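Local coordinates for protein PT26-6P (Thermococcus sp., PDB 2WB7) that is of unknown function but is encoded by a euryarchaeal extrachromosomal mobile element and folds into three domains with novel folds, at residues Q449-I452 / D453-A457; A480-K483 / H484-G488; I426-A429 / E430-L433; A417-N420 / S421-K425. All blocks are in the same frame, centred on the assembly; numbering follows the deposited sequence.

Contact 1. Residues Q449-I452 / D453-A457; sequences QGAI and DEYKA
Gln-449 and Asp-453 sit one helical turn apart and are joined twice. The backbone N of Asp-453 reaches Gln-449 O at 2.9 Å, and the glutamine side chain adds a second bond outside the helix, from Gln-449 NE2 to Asp-453 OD1 at 3.0 Å. This bond is moderately bent, 149° at the hydrogen. The acceptor lies in the plane of the glutamine amide, yet the amide comes in from above the carboxylate plane, and the two flat groups stand 45° apart. With CG of Gln-449 anti to the backbone N (chi1 -172°) and a bend further out, the amide is carried forward to the acid one turn on. A leucine here would probably leave Asp-453 OD1 without this amide donor and its carboxylate freer to turn.

Both residues lie on helix 442-465, which runs roughly antiparallel to helices 408-438 and 471-499 in the helical domain, and its two sides differ sharply. Toward the interior, the methyl CB of Ala-451 rests 4.3 Å from Tyr-455 CE1, and Tyr-455 N bonds to Ala-451 O at 3.0 Å. The tyrosine hydroxyl continues inward to Asp-489. Glu-454, whose CG lies 3.3 Å from Gly-450 O, is buried too, its carboxylate held by His-484 and Ser-517. Asp-453 and Lys-456 form the solvent side. At this exposed edge Lys-456 runs alongside the buried Ile-452, which packs on Ala-429 of helix 408-438; their side chains come closest where Lys-456 CE passes Ile-452 CG2 at 4.2 Å.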
loop_
_atom_site.group_PDB
_atom_site.type_symbol
_atom_site.label_atom_id
_atom_site.label_comp_id
_atom_site.label_asym_id
_atom_site.label_seq_id
_atom_site.Cartn_x
_atom_site.Cartn_y
_atom_site.Cartn_z
ATOM N N GLN A 449 4.228 -10.507 29.831
ATOM C CA GLN A 449 3.590 -11.668 30.426
ATOM C C GLN A 449 3.513 -12.806 29.400
ATOM O O GLN A 449 3.717 -13.976 29.746
ATOM C CB GLN A 449 2.196 -11.328 30.963
ATOM C CG GLN A 449 1.535 -12.446 31.787
ATOM C CD GLN A 449 2.404 -12.912 32.955
ATOM O OE1 GLN A 449 2.872 -12.103 33.763
ATOM N NE2 GLN A 449 2.622 -14.222 33.048
ATOM N N GLY A 450 3.213 -12.459 28.145
ATOM C CA GLY A 450 3.153 -13.445 27.086
ATOM C C GLY A 450 4.470 -14.187 26.989
ATOM O O GLY A 450 4.499 -15.410 26.860
ATOM N N ALA A 451 5.571 -13.449 27.053
ATOM C CA ALA A 451 6.881 -14.066 27.000
ATOM C C ALA A 451 6.991 -15.065 28.134
ATOM O O ALA A 451 7.391 -16.208 27.937
ATOM C CB ALA A 451 7.971 -13.018 27.112
ATOM N N ILE A 452 6.627 -14.637 29.336
ATOM C CA ILE A 452 6.753 -15.498 30.509
ATOM C C ILE A 452 5.946 -16.774 30.331
ATOM O O ILE A 452 6.430 -17.858 30.636
ATOM C CB ILE A 452 6.358 -14.771 31.806
ATOM C CG1 ILE A 452 7.292 -13.581 32.045
ATOM C CG2 ILE A 452 6.402 -15.728 32.982
ATOM C CD1 ILE A 452 6.956 -12.777 33.277
ATOM N N ASP A 453 4.731 -16.668 29.804
ATOM C CA ASP A 453 3.929 -17.862 29.547
ATOM C C ASP A 453 4.500 -18.772 28.441
ATOM O O ASP A 453 4.305 -20.001 28.468
ATOM C CB ASP A 453 2.479 -17.490 29.206
ATOM C CG ASP A 453 1.814 -16.630 30.279
ATOM O OD1 ASP A 453 2.177 -16.719 31.476
ATOM O OD2 ASP A 453 0.896 -15.865 29.917
ATOM N N GLU A 454 5.186 -18.188 27.465
ATOM C CA GLU A 454 5.735 -19.007 26.391
ATOM C C GLU A 454 6.916 -19.839 26.881
ATOM O O GLU A 454 6.966 -21.064 26.657
ATOM C CB GLU A 454 6.117 -18.161 25.183
ATOM C CG GLU A 454 4.913 -17.657 24.419
ATOM C CD GLU A 454 3.971 -18.785 23.980
ATOM O OE1 GLU A 454 4.396 -19.764 23.322
ATOM O OE2 GLU A 454 2.766 -18.689 24.289
ATOM N N TYR A 455 7.848 -19.166 27.562
ATOM C CA TYR A 455 9.023 -19.818 28.108
ATOM C C TYR A 455 8.589 -20.918 29.052
ATOM O O TYR A 455 9.115 -22.020 28.993
ATOM C CB TYR A 455 9.916 -18.818 28.828
ATOM C CG TYR A 455 10.604 -17.831 27.900
ATOM C CD1 TYR A 455 10.765 -16.494 28.259
ATOM C CD2 TYR A 455 11.094 -18.233 26.667
ATOM C CE1 TYR A 455 11.405 -15.593 27.427
ATOM C CE2 TYR A 455 11.738 -17.333 25.820
ATOM C CZ TYR A 455 11.889 -16.016 26.205
ATOM O OH TYR A 455 12.527 -15.133 25.355
ATOM N N LYS A 456 7.619 -20.613 29.917
ATOM C CA LYS A 456 7.023 -21.604 30.832
ATOM C C LYS A 456 6.509 -22.824 30.077
ATOM O O LYS A 456 6.683 -23.961 30.528
ATOM C CB LYS A 456 5.858 -21.008 31.635
ATOM C CG LYS A 456 6.206 -20.193 32.902
ATOM C CD LYS A 456 5.059 -20.395 33.906
ATOM C CE LYS A 456 4.596 -19.117 34.593
ATOM N NZ LYS A 456 4.913 -19.111 36.069
ATOM N N ALA A 457 5.863 -22.605 28.939
ATOM C CA ALA A 457 5.364 -23.743 28.165
ATOM C C ALA A 457 6.520 -24.584 27.632
ATOM O O ALA A 457 6.428 -25.817 27.542
ATOM C CB ALA A 457 4.500 -23.274 27.015
#

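Contact 2. Residues A480-K483 / H484-G488; sequences AAKK and HEMAG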
loop_
_atom_site.group_PDB
_atom_site.type_symbol
_atom_site.label_atom_id
_atom_site.label_comp_id
_atom_site.label_asym_id
_atom_site.label_seq_id
_atom_site.Cartn_x
_atom_site.Cartn_y
_atom_site.Cartn_z
ATOM N N ALA A 480 7.509 -28.467 19.897
ATOM C CA ALA A 480 6.651 -27.541 20.629
ATOM C C ALA A 480 7.531 -26.651 21.475
ATOM O O ALA A 480 7.375 -25.436 21.486
ATOM C CB ALA A 480 5.631 -28.281 21.506
ATOM N N ALA A 481 8.466 -27.254 22.183
ATOM C CA ALA A 481 9.343 -26.489 23.043
ATOM C C ALA A 481 10.161 -25.439 22.263
ATOM O O ALA A 481 10.371 -24.317 22.729
ATOM C CB ALA A 481 10.254 -27.428 23.826
ATOM N N LYS A 482 10.603 -25.800 21.068
ATOM C CA LYS A 482 11.379 -24.879 20.249
ATOM C C LYS A 482 10.583 -23.635 19.813
ATOM O O LYS A 482 11.050 -22.485 19.958
ATOM C CB LYS A 482 11.882 -25.609 19.020
ATOM C CG LYS A 482 13.118 -25.000 18.424
ATOM C CD LYS A 482 13.496 -25.748 17.181
ATOM C CE LYS A 482 14.719 -25.165 16.522
ATOM N NZ LYS A 482 14.792 -25.747 15.143
ATOM N N LYS A 483 9.383 -23.873 19.280
ATOM C CA LYS A 483 8.516 -22.791 18.828
ATOM C C LYS A 483 8.025 -21.939 19.984
ATOM O O LYS A 483 7.849 -20.728 19.827
ATOM C CB LYS A 483 7.311 -23.330 18.076
ATOM C CG LYS A 483 7.612 -24.480 17.166
ATOM C CD LYS A 483 8.583 -24.155 16.068
ATOM C CE LYS A 483 8.271 -25.042 14.857
ATOM N NZ LYS A 483 9.474 -25.718 14.303
ATOM N N HIS A 484 7.769 -22.566 21.132
ATOM C CA HIS A 484 7.427 -21.796 22.327
ATOM C C HIS A 484 8.566 -20.847 22.677
ATOM O O HIS A 484 8.316 -19.692 23.007
ATOM C CB HIS A 484 7.074 -22.682 23.539
ATOM C CG HIS A 484 5.665 -23.200 23.534
ATOM N ND1 HIS A 484 4.571 -22.392 23.296
ATOM C CD2 HIS A 484 5.171 -24.443 23.747
ATOM C CE1 HIS A 484 3.467 -23.117 23.352
ATOM N NE2 HIS A 484 3.805 -24.367 23.612
ATOM N N GLU A 485 9.814 -21.308 22.606
ATOM C CA GLU A 485 10.923 -20.401 22.898
ATOM C C GLU A 485 10.990 -19.252 21.891
ATOM O O GLU A 485 11.321 -18.117 22.251
ATOM C CB GLU A 485 12.280 -21.105 22.960
ATOM C CG GLU A 485 13.310 -20.204 23.623
ATOM C CD GLU A 485 14.769 -20.459 23.206
ATOM O OE1 GLU A 485 15.040 -21.473 22.532
ATOM O OE2 GLU A 485 15.641 -19.619 23.577
HETATM N N MSE A 486 10.680 -19.560 20.633
HETATM C CA MSE A 486 10.665 -18.565 19.566
HETATM C C MSE A 486 9.581 -17.516 19.809
HETATM O O MSE A 486 9.810 -16.308 19.636
HETATM C CB MSE A 486 10.438 -19.259 18.235
HETATM C CG MSE A 486 11.643 -20.057 17.733
HETATM SE SE MSE A 486 11.091 -21.302 16.322
HETATM C CE MSE A 486 12.789 -21.773 15.498
ATOM N N ALA A 487 8.404 -17.994 20.223
ATOM C CA ALA A 487 7.279 -17.147 20.597
ATOM C C ALA A 487 7.649 -16.211 21.751
ATOM O O ALA A 487 7.464 -15.002 21.675
ATOM C CB ALA A 487 6.120 -18.009 20.965
ATOM N N GLY A 488 8.209 -16.774 22.810
ATOM C CA GLY A 488 8.668 -15.990 23.937
ATOM C C GLY A 488 9.698 -14.970 23.519
ATOM O O GLY A 488 9.671 -13.822 23.983
HETATM O O HOH W 1 13.737 -22.044 19.996
#
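Different first torsions bring Lys-482 and Met-486 (a selenomethionine) together: the lysine holds CG anti to its backbone N (chi1 -155°) and runs out extended, while Met-486 sets CG beside its own N (chi1 -72°) and reaches back along the helix. The two side chains cross at an angle, with Lys-482 CE 4.0 Å from Met-486 CE. Lys-483 lies alongside the same selenomethionine and points the same way, its CD 3.8 Å from Met-486 SE. Aliphatic carbons of both lysines thus touch the end of the selenomethionine, while the two ammonium groups go on to acids: Lys-482 to Asp-7 and Asp-393, Lys-483 to Asp-7 and Asp-9.

Lys-482 O serves two donors. It accepts Met-486 N at 3.0 Å and a water at 2.7 Å, and that water also donates to Glu-485 OE1 at 2.9 Å, tying side chain to backbone. On another flank the His-484 ring stands near the preceding turn, CD2 3.3 Å from Ala-480 O, with ND1 bonded to Glu-454 and NE2 to Glu-524.

This buried part of helix 471-499 is enclosed by helix 442-465, met by Ala-480, His-484 and Ala-487, by helix 503-523 against Lys-483 and Met-486, and by the loop at Thr-389 against Glu-485.

Contact 3. Residues I426-A429 / E430-L433; sequences IDEA and EQLL
Glu-428 O receives two backbone N-H groups from the next turn: Leu-432 N at 3.2 Å, and Gln-431 N at 3.0 Å in a weak, bent bond (131° at the hydrogen). Gln-431 N is itself shared, since it also makes a weak bond to Asp-427 O at 3.4 Å. The helix here therefore mixes i+3 with i+4 bonding, while Glu-430 N to Ile-426 O (2.9 Å) is a regular i+4 link.

Side chains add little to this. Ile-426 and Glu-430 lie side by side and point the same way, touching where Ile-426 CG2 meets Glu-430 CG at 4.2 Å. Glu-430 keeps CG beside its backbone N (chi1 -66°), which lays CG close to Ile-426 O before a bend at the next bond carries the carboxylate away. Gln-431 runs out extended past Glu-428, its NE2 4.2 Å from Glu-428 CG. Asp-427 and Glu-428 each have a carboxylate oxygen near one of Glu-424, a gathering of like charge that might raise their affinity for protons a little.

Acids line the solvent side, whereas Ala-429 packs on Ile-452 and Leu-432 on Val-492, Ala-495 and Leu-499: the amphipathic pattern of an outer helix in an antiparallel helical bundle.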
loop_
_atom_site.group_PDB
_atom_site.type_symbol
_atom_site.label_atom_id
_atom_site.label_comp_id
_atom_site.label_asym_id
_atom_site.label_seq_id
_atom_site.Cartn_x
_atom_site.Cartn_y
_atom_site.Cartn_z
ATOM N N ILE A 426 13.226 -16.351 31.566
ATOM C CA ILE A 426 12.036 -15.969 32.305
ATOM C C ILE A 426 12.332 -14.855 33.300
ATOM O O ILE A 426 11.572 -13.894 33.411
ATOM C CB ILE A 426 11.430 -17.167 33.032
ATOM C CG1 ILE A 426 10.734 -18.077 32.023
ATOM C CG2 ILE A 426 10.425 -16.710 34.054
ATOM C CD1 ILE A 426 10.077 -19.290 32.638
ATOM N N ASP A 427 13.436 -14.990 34.028
ATOM C CA ASP A 427 13.845 -13.953 34.971
ATOM C C ASP A 427 13.896 -12.582 34.317
ATOM O O ASP A 427 13.608 -11.578 34.969
ATOM C CB ASP A 427 15.213 -14.259 35.594
ATOM C CG ASP A 427 15.161 -15.416 36.582
ATOM O OD1 ASP A 427 14.036 -15.779 37.016
ATOM O OD2 ASP A 427 16.239 -15.968 36.919
ATOM N N GLU A 428 14.280 -12.524 33.044
ATOM C CA GLU A 428 14.446 -11.242 32.374
ATOM C C GLU A 428 13.142 -10.743 31.819
ATOM O O GLU A 428 12.915 -9.537 31.732
ATOM C CB GLU A 428 15.487 -11.342 31.274
ATOM C CG GLU A 428 16.881 -11.583 31.836
ATOM C CD GLU A 428 17.915 -11.838 30.754
ATOM O OE1 GLU A 428 18.791 -12.719 30.952
ATOM O OE2 GLU A 428 17.834 -11.165 29.698
ATOM N N ALA A 429 12.283 -11.681 31.442
ATOM C CA ALA A 429 10.941 -11.341 31.032
ATOM C C ALA A 429 10.247 -10.696 32.223
ATOM O O ALA A 429 9.443 -9.774 32.056
ATOM C CB ALA A 429 10.188 -12.582 30.573
ATOM N N GLU A 430 10.581 -11.186 33.421
ATOM C CA GLU A 430 9.998 -10.690 34.669
ATOM C C GLU A 430 10.439 -9.262 34.919
ATOM O O GLU A 430 9.739 -8.500 35.566
ATOM C CB GLU A 430 10.408 -11.556 35.861
ATOM C CG GLU A 430 9.879 -12.989 35.845
ATOM C CD GLU A 430 8.417 -13.110 36.288
ATOM O OE1 GLU A 430 7.688 -12.093 36.278
ATOM O OE2 GLU A 430 7.985 -14.234 36.634
ATOM N N GLN A 431 11.607 -8.898 34.409
ATOM C CA GLN A 431 12.112 -7.543 34.584
ATOM C C GLN A 431 11.382 -6.588 33.665
ATOM O O GLN A 431 11.119 -5.437 34.015
ATOM C CB GLN A 431 13.610 -7.494 34.327
ATOM C CG GLN A 431 14.408 -7.928 35.546
ATOM C CD GLN A 431 15.890 -8.165 35.259
ATOM O OE1 GLN A 431 16.667 -8.469 36.175
ATOM N NE2 GLN A 431 16.292 -8.022 33.991
ATOM N N LEU A 432 11.051 -7.076 32.483
ATOM C CA LEU A 432 10.283 -6.294 31.545
ATOM C C LEU A 432 8.879 -6.096 32.069
ATOM O O LEU A 432 8.335 -5.007 31.956
ATOM C CB LEU A 432 10.208 -7.001 30.203
ATOM C CG LEU A 432 11.455 -6.938 29.339
ATOM C CD1 LEU A 432 11.154 -7.693 28.054
ATOM C CD2 LEU A 432 11.893 -5.509 29.051
ATOM N N LEU A 433 8.289 -7.156 32.619
ATOM C CA LEU A 433 6.963 -7.058 33.185
ATOM C C LEU A 433 6.973 -5.970 34.237
ATOM O O LEU A 433 6.005 -5.244 34.413
ATOM C CB LEU A 433 6.548 -8.370 33.828
ATOM C CG LEU A 433 5.099 -8.409 34.326
ATOM C CD1 LEU A 433 4.152 -7.893 33.270
ATOM C CD2 LEU A 433 4.702 -9.826 34.717
#

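Contact 4. Residues A417-N420 / S421-K425; sequences AMIN and SLQEK
Gln-423 N bonds to Ile-419 O at 2.9 Å and Leu-422 N to Met-418 O at 3.0 Å, both sound i+4 helix bonds of the backbone, as is Glu-424 N to Asn-420 O. The bond from Ser-421 N to Ala-417 O is weak and longer, 3.3 Å.

Van der Waals contacts come next. Ile-419 has CG2 anti to the backbone N and CG1 beside it (chi1 -74°), and CG2 then faces the side chain of Gln-423, 4.0 Å from Gln-423 CD; the two chains cross at an angle, a methyl against a flat amide. Leu-422 has its CG 3.6 Å from Met-418 O, and Ser-421 CB lies 3.3 Å from that same oxygen.

Among the polar side chains, Asn-420 and Gln-423 bring their amides together on the exposed side, with planes 31° apart.

The other side of helix 408-438 is covered. Ile-419 and Leu-422 both pack on Ile-459 of helix 442-465, and Met-418, a selenomethionine, reaches Leu-462 there as well as Leu-399 of helix 393-404 and the loop at Val-390. One turn on, Lys-425 leads inward, its NZ forming salt bridges with Asp-489 and Glu-485 of helix 471-499.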
loop_
_atom_site.group_PDB
_atom_site.type_symbol
_atom_site.label_atom_id
_atom_site.label_comp_id
_atom_site.label_asym_id
_atom_site.label_seq_id
_atom_site.Cartn_x
_atom_site.Cartn_y
_atom_site.Cartn_z
ATOM N N ALA A 417 19.682 -28.853 31.808
ATOM C CA ALA A 417 20.562 -27.739 31.461
ATOM C C ALA A 417 19.787 -26.652 30.716
ATOM O O ALA A 417 19.869 -25.459 31.038
ATOM C CB ALA A 417 21.710 -28.236 30.617
HETATM N N MSE A 418 19.036 -27.086 29.709
HETATM C CA MSE A 418 18.236 -26.193 28.883
HETATM C C MSE A 418 17.206 -25.464 29.702
HETATM O O MSE A 418 16.954 -24.283 29.472
HETATM C CB MSE A 418 17.524 -26.979 27.788
HETATM C CG MSE A 418 18.356 -27.182 26.549
HETATM SE SE MSE A 418 17.590 -28.567 25.441
HETATM C CE MSE A 418 18.687 -28.308 23.865
ATOM N N ILE A 419 16.599 -26.184 30.640
ATOM C CA ILE A 419 15.578 -25.612 31.492
ATOM C C ILE A 419 16.128 -24.498 32.369
ATOM O O ILE A 419 15.448 -23.509 32.627
ATOM C CB ILE A 419 14.920 -26.669 32.355
ATOM C CG1 ILE A 419 13.982 -27.509 31.496
ATOM C CG2 ILE A 419 14.135 -26.009 33.467
ATOM C CD1 ILE A 419 13.645 -28.854 32.081
ATOM N N ASN A 420 17.363 -24.646 32.820
ATOM C CA ASN A 420 18.004 -23.570 33.567
ATOM C C ASN A 420 18.130 -22.315 32.737
ATOM O O ASN A 420 17.919 -21.207 33.219
ATOM C CB ASN A 420 19.379 -24.005 34.065
ATOM C CG ASN A 420 19.295 -24.786 35.360
ATOM O OD1 ASN A 420 18.275 -24.743 36.059
ATOM N ND2 ASN A 420 20.369 -25.507 35.699
ATOM N N SER A 421 18.475 -22.492 31.476
ATOM C CA SER A 421 18.618 -21.366 30.583
ATOM C C SER A 421 17.286 -20.661 30.353
ATOM O O SER A 421 17.233 -19.440 30.333
ATOM C CB SER A 421 19.216 -21.835 29.270
ATOM O OG SER A 421 20.597 -22.084 29.424
ATOM N N LEU A 422 16.212 -21.427 30.205
ATOM C CA LEU A 422 14.887 -20.841 30.028
ATOM C C LEU A 422 14.409 -20.131 31.292
ATOM O O LEU A 422 13.806 -19.051 31.232
ATOM C CB LEU A 422 13.876 -21.896 29.597
ATOM C CG LEU A 422 14.157 -22.439 28.192
ATOM C CD1 LEU A 422 13.285 -23.629 27.874
ATOM C CD2 LEU A 422 14.006 -21.355 27.142
ATOM N N GLN A 423 14.674 -20.740 32.441
ATOM C CA GLN A 423 14.380 -20.094 33.703
ATOM C C GLN A 423 15.047 -18.726 33.726
ATOM O O GLN A 423 14.478 -17.742 34.212
ATOM C CB GLN A 423 14.867 -20.955 34.859
ATOM C CG GLN A 423 13.773 -21.812 35.480
ATOM C CD GLN A 423 14.308 -23.077 36.157
ATOM O OE1 GLN A 423 15.523 -23.336 36.168
ATOM N NE2 GLN A 423 13.397 -23.874 36.718
ATOM N N GLU A 424 16.255 -18.658 33.181
ATOM C CA GLU A 424 16.960 -17.394 33.148
ATOM C C GLU A 424 16.265 -16.402 32.229
ATOM O O GLU A 424 16.050 -15.260 32.604
ATOM C CB GLU A 424 18.417 -17.587 32.736
ATOM C CG GLU A 424 19.117 -16.297 32.347
ATOM C CD GLU A 424 19.173 -15.257 33.475
ATOM O OE1 GLU A 424 19.854 -14.225 33.289
ATOM O OE2 GLU A 424 18.533 -15.454 34.540
ATOM N N LYS A 425 15.905 -16.829 31.028
ATOM C CA LYS A 425 15.144 -15.972 30.115
ATOM C C LYS A 425 13.834 -15.497 30.750
ATOM O O LYS A 425 13.386 -14.383 30.506
ATOM C CB LYS A 425 14.886 -16.692 28.781
ATOM C CG LYS A 425 16.111 -16.697 27.861
ATOM C CD LYS A 425 16.064 -17.804 26.835
ATOM C CE LYS A 425 15.295 -17.406 25.580
ATOM N NZ LYS A 425 16.178 -16.735 24.600
#

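In the fold
Each contact lies within one helix of the helical domain, and the four are spread over three helices that follow one another in the chain. Contacts 3 and 4 occupy adjoining parts of helix 408-438; contact 1 is on helix 442-465 and contact 2 on helix 471-499. The chemistry differs with burial. Contact 2, wholly buried, spends its charges on salt bridges and a bound water; contact 3, at the surface, gathers acids; contacts 1 and 4 are divided between a covered side and an open, polar one. Contact 1 touches each of the others, whereas contacts 2 and 3 stay about 7 Å apart at their nearest atoms.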